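Local coordinates for protein TRAP dicarboxylate transporter, DctP subunit (Sulfurospirillum deleyianum, PDB 4OVS) that binds succinate and, as a periplasmic solute-binding protein, probably delivers it to the membrane components of a TRAP transporter, at residues 188-191 with 192-196; 150-154 with 155-159. One frame throughout, in Å; residues are numbered along the deposited sequence.

Contact 1 of 2, residues 188-191 with 192-196; sequences QVLP and FSEVY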
# COMPACT_ATOMS: atom_id res chain seq x y z
N GLN A 188 -0.84 -15.58 -6.35
CA GLN A 188 -2.26 -15.63 -6.55
C GLN A 188 -2.89 -14.31 -6.07
O GLN A 188 -2.71 -13.92 -4.91
CB GLN A 188 -2.81 -16.79 -5.72
CG GLN A 188 -4.19 -17.18 -6.06
CD GLN A 188 -4.70 -18.29 -5.15
OE1 GLN A 188 -3.92 -19.12 -4.66
NE2 GLN A 188 -6.01 -18.31 -4.94
N VAL A 189 -3.65 -13.65 -6.93
CA VAL A 189 -4.27 -12.39 -6.56
C VAL A 189 -5.52 -12.61 -5.72
O VAL A 189 -6.41 -13.37 -6.11
CB VAL A 189 -4.66 -11.58 -7.81
CG1 VAL A 189 -5.18 -10.24 -7.40
CG2 VAL A 189 -3.49 -11.42 -8.71
N LEU A 190 -5.58 -11.95 -4.56
CA LEU A 190 -6.79 -11.94 -3.73
C LEU A 190 -7.01 -10.53 -3.18
O LEU A 190 -6.07 -9.79 -2.98
CB LEU A 190 -6.67 -12.93 -2.55
CG LEU A 190 -6.64 -14.43 -2.86
CD1 LEU A 190 -6.33 -15.26 -1.62
CD2 LEU A 190 -7.96 -14.87 -3.43
N PRO A 191 -8.27 -10.14 -2.97
CA PRO A 191 -8.52 -8.81 -2.41
C PRO A 191 -8.02 -8.77 -0.96
O PRO A 191 -8.03 -9.81 -0.25
CB PRO A 191 -10.04 -8.71 -2.41
CG PRO A 191 -10.56 -9.92 -3.15
CD PRO A 191 -9.50 -10.94 -3.11
N PHE A 192 -7.60 -7.60 -0.50
CA PHE A 192 -7.09 -7.46 0.87
C PHE A 192 -8.05 -8.11 1.91
O PHE A 192 -7.61 -8.75 2.86
CB PHE A 192 -6.79 -5.98 1.18
CG PHE A 192 -5.97 -5.75 2.43
CD1 PHE A 192 -4.66 -6.23 2.53
CD2 PHE A 192 -6.48 -5.00 3.48
CE1 PHE A 192 -3.87 -6.02 3.72
CE2 PHE A 192 -5.73 -4.81 4.64
CZ PHE A 192 -4.40 -5.29 4.75
N SER A 193 -9.36 -7.96 1.76
CA SER A 193 -10.25 -8.42 2.84
C SER A 193 -10.29 -9.94 3.05
O SER A 193 -10.83 -10.43 4.06
CB SER A 193 -11.68 -7.94 2.59
OG SER A 193 -12.23 -8.57 1.46
N GLU A 194 -9.72 -10.69 2.09
CA GLU A 194 -9.79 -12.15 2.10
C GLU A 194 -8.47 -12.78 2.55
O GLU A 194 -8.37 -14.01 2.68
CB GLU A 194 -10.19 -12.68 0.70
CG GLU A 194 -11.60 -12.30 0.27
CD GLU A 194 -12.02 -12.82 -1.12
OE1 GLU A 194 -11.35 -13.69 -1.71
OE2 GLU A 194 -13.05 -12.34 -1.66
N VAL A 195 -7.46 -11.96 2.79
CA VAL A 195 -6.12 -12.45 3.07
C VAL A 195 -6.02 -13.25 4.37
O VAL A 195 -5.45 -14.30 4.36
CB VAL A 195 -5.12 -11.31 3.08
CG1 VAL A 195 -3.75 -11.80 3.47
CG2 VAL A 195 -5.05 -10.66 1.68
N TYR A 196 -6.57 -12.74 5.46
CA TYR A 196 -6.52 -13.43 6.74
C TYR A 196 -7.17 -14.82 6.67
O TYR A 196 -6.59 -15.84 7.09
CB TYR A 196 -7.25 -12.59 7.79
CG TYR A 196 -7.43 -13.33 9.12
CD1 TYR A 196 -8.43 -14.28 9.29
CD2 TYR A 196 -6.61 -13.06 10.17
CE1 TYR A 196 -8.58 -14.94 10.51
CE2 TYR A 196 -6.74 -13.72 11.37
CZ TYR A 196 -7.72 -14.64 11.54
OH TYR A 196 -7.81 -15.26 12.76

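Contact 2 of 2, residues 150-154 with 155-159; sequences LSSNK and KPILL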
# COMPACT_ATOMS: atom_id res chain seq x y z
N LEU A 150 8.23 -10.76 3.97
CA LEU A 150 7.70 -12.04 3.62
C LEU A 150 7.36 -12.86 4.88
O LEU A 150 8.15 -12.93 5.83
CB LEU A 150 8.75 -12.81 2.81
CG LEU A 150 9.09 -12.40 1.40
CD1 LEU A 150 10.24 -13.26 0.89
CD2 LEU A 150 7.89 -12.55 0.51
N SER A 151 6.21 -13.52 4.86
CA SER A 151 5.84 -14.45 5.92
C SER A 151 5.30 -15.71 5.31
O SER A 151 4.92 -15.73 4.15
CB SER A 151 4.76 -13.85 6.81
OG SER A 151 3.60 -13.58 6.05
N SER A 152 5.23 -16.77 6.12
CA SER A 152 4.75 -18.04 5.63
C SER A 152 4.20 -18.88 6.76
O SER A 152 4.50 -18.62 7.94
CB SER A 152 5.90 -18.81 4.98
OG SER A 152 5.52 -20.11 4.57
N ASN A 153 3.39 -19.87 6.39
CA ASN A 153 2.95 -20.95 7.28
C ASN A 153 3.68 -22.25 7.02
O ASN A 153 3.47 -23.22 7.73
CB ASN A 153 1.48 -21.27 7.06
CG ASN A 153 0.58 -20.55 8.01
OD1 ASN A 153 0.97 -20.26 9.14
ND2 ASN A 153 -0.63 -20.28 7.56
N LYS A 154 4.50 -22.29 5.99
CA LYS A 154 5.11 -23.56 5.59
C LYS A 154 6.48 -23.75 6.25
O LYS A 154 6.70 -24.74 6.93
CB LYS A 154 5.20 -23.65 4.07
CG LYS A 154 4.46 -24.84 3.48
CD LYS A 154 4.79 -25.00 1.98
CE LYS A 154 3.95 -26.07 1.27
NZ LYS A 154 2.48 -25.90 1.49
N LYS A 155 7.38 -22.79 6.07
CA LYS A 155 8.73 -22.87 6.65
C LYS A 155 9.43 -21.52 6.65
O LYS A 155 8.92 -20.55 6.07
CB LYS A 155 9.56 -23.86 5.86
CG LYS A 155 9.42 -23.70 4.37
CD LYS A 155 10.35 -24.64 3.63
CE LYS A 155 10.06 -24.64 2.15
NZ LYS A 155 11.26 -25.09 1.39
N PRO A 156 10.61 -21.42 7.30
CA PRO A 156 11.26 -20.10 7.27
C PRO A 156 11.74 -19.70 5.89
O PRO A 156 12.38 -20.52 5.22
CB PRO A 156 12.46 -20.29 8.20
CG PRO A 156 12.05 -21.41 9.13
CD PRO A 156 11.22 -22.32 8.30
N ILE A 157 11.45 -18.47 5.46
CA ILE A 157 11.97 -17.94 4.19
C ILE A 157 13.27 -17.17 4.43
O ILE A 157 13.24 -16.01 4.87
CB ILE A 157 10.98 -16.97 3.52
CG1 ILE A 157 9.55 -17.50 3.52
CG2 ILE A 157 11.43 -16.67 2.08
CD1 ILE A 157 9.40 -18.74 2.81
N LEU A 158 14.42 -17.80 4.17
CA LEU A 158 15.72 -17.17 4.44
C LEU A 158 16.43 -16.82 3.14
O LEU A 158 17.17 -15.82 3.08
CB LEU A 158 16.61 -18.08 5.28
CG LEU A 158 16.04 -18.62 6.60
CD1 LEU A 158 17.13 -19.28 7.41
CD2 LEU A 158 15.34 -17.56 7.47
N LEU A 159 16.21 -17.65 2.11
CA LEU A 159 16.79 -17.47 0.79
C LEU A 159 15.74 -17.76 -0.24
O LEU A 159 14.78 -18.49 0.05
CB LEU A 159 17.88 -18.49 0.53
CG LEU A 159 19.17 -18.41 1.33
CD1 LEU A 159 19.97 -19.66 1.03
CD2 LEU A 159 19.94 -17.15 0.97

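Contact 1 of 2, residues 188-191 with 192-196
The carboxylate of Glu194 lies with one face against the Pro191 ring, whose CD and CG edge stands almost squarely over it: CD of Pro191 is 3.7 Å from CD of Glu194. The two planes are tilted against each other, so the proline offers C-H groups rather than a flat stack. Somewhat off the carboxylate plane, CD2 of Leu190 comes within 4.0 Å of OE1 of Glu194, the two side chains running roughly at right angles. CG of Glu194 sits beside its own backbone N (chi1 -66°), and the extended chain beyond it reaches back to the ring. At the backbone, Glu194 N donates a nearly straight bond to Pro191 O (3.0 Å, N-H...O 164°), with the donor 44° out of the carbonyl plane; phi and psi of Phe192 and Ser193 make this a type I beta turn. CG2 of Val195 packs on Pro191 O at 3.7 Å. The Phe192 side chain is directed away from the proline, and its nearest atom is about 3 Å from bound succinate. Asp72 receives Phe192 N. While the turn's own bond is internal, Leu190 O accepts NE of the succinate-binding Arg169 and so probably steadies it; the exposed carboxylate rests on C-H groups.

Contact 2 of 2, residues 150-154 with 155-159
Ile157 folds back over the end of the preceding strand, where its CG2 meets CD1 of Leu150 at 3.8 Å and its CD1 lies 4.1 Å from CB of Ser152. The leucine and isoleucine chains cross at about a right angle, methyl against methyl. With CG1 of Ile157 anti to the carbonyl carbon and CG2 anti to the backbone N, CG2 faces the leucine, and chi2 of -61° turns CD1 to the serine. Lys155, two residues earlier, makes much of its contact with its chain neighbour: CG starts wedged between its own N and carbonyl carbon (chi1 45°), which lays CG of Lys155 3.5 Å from C of Lys154, and beyond that the chain runs extended and away. Its backbone joins the corner too, Lys155 O resting 3.7 Å from CB of Ser152, whereas Lys155 N stays 3.6 Å from Ser152 OG without bonding to it. Between strand 137-152 and the loop that follows it lies an ST turn: Ser152 OG accepts Lys154 N at 2.8 Å, with an N-H...O angle of 165°. Gln166 OE1 is a second hydrogen-bonding partner of the buried hydroxyl. Lys154 also sends its end away from the loop, and its NZ forms a salt bridge with Asp205 OD1, close to strand 206-209. Trp305 of helix 299-310 touches both Leu150 and Ile157, so the apolar patch continues into that helix.

In the fold
Both contacts are local turns at the end of a strand, and both are partly buried, yet they serve different regions. Contact 1 leaves strand 186-189 for helix 195-200, lies nearer the middle of the molecule, and borders the succinate pocket; contact 2 ends strand 137-152 on the way to helix 160-163, its centre about 21 Å from the chain centre. Their centres are 18 Å apart and they do not touch. A main-chain hydrogen bond spans the two segments of contact 1, whereas those of contact 2 meet through apolar groups, with a serine hydroxyl bonded within the corner as an ST turn. The lysine ends at 150-159 lead away from the turn, one of them to a salt bridge with Asp205, while at 188-196 one carboxylate folds back on the turn.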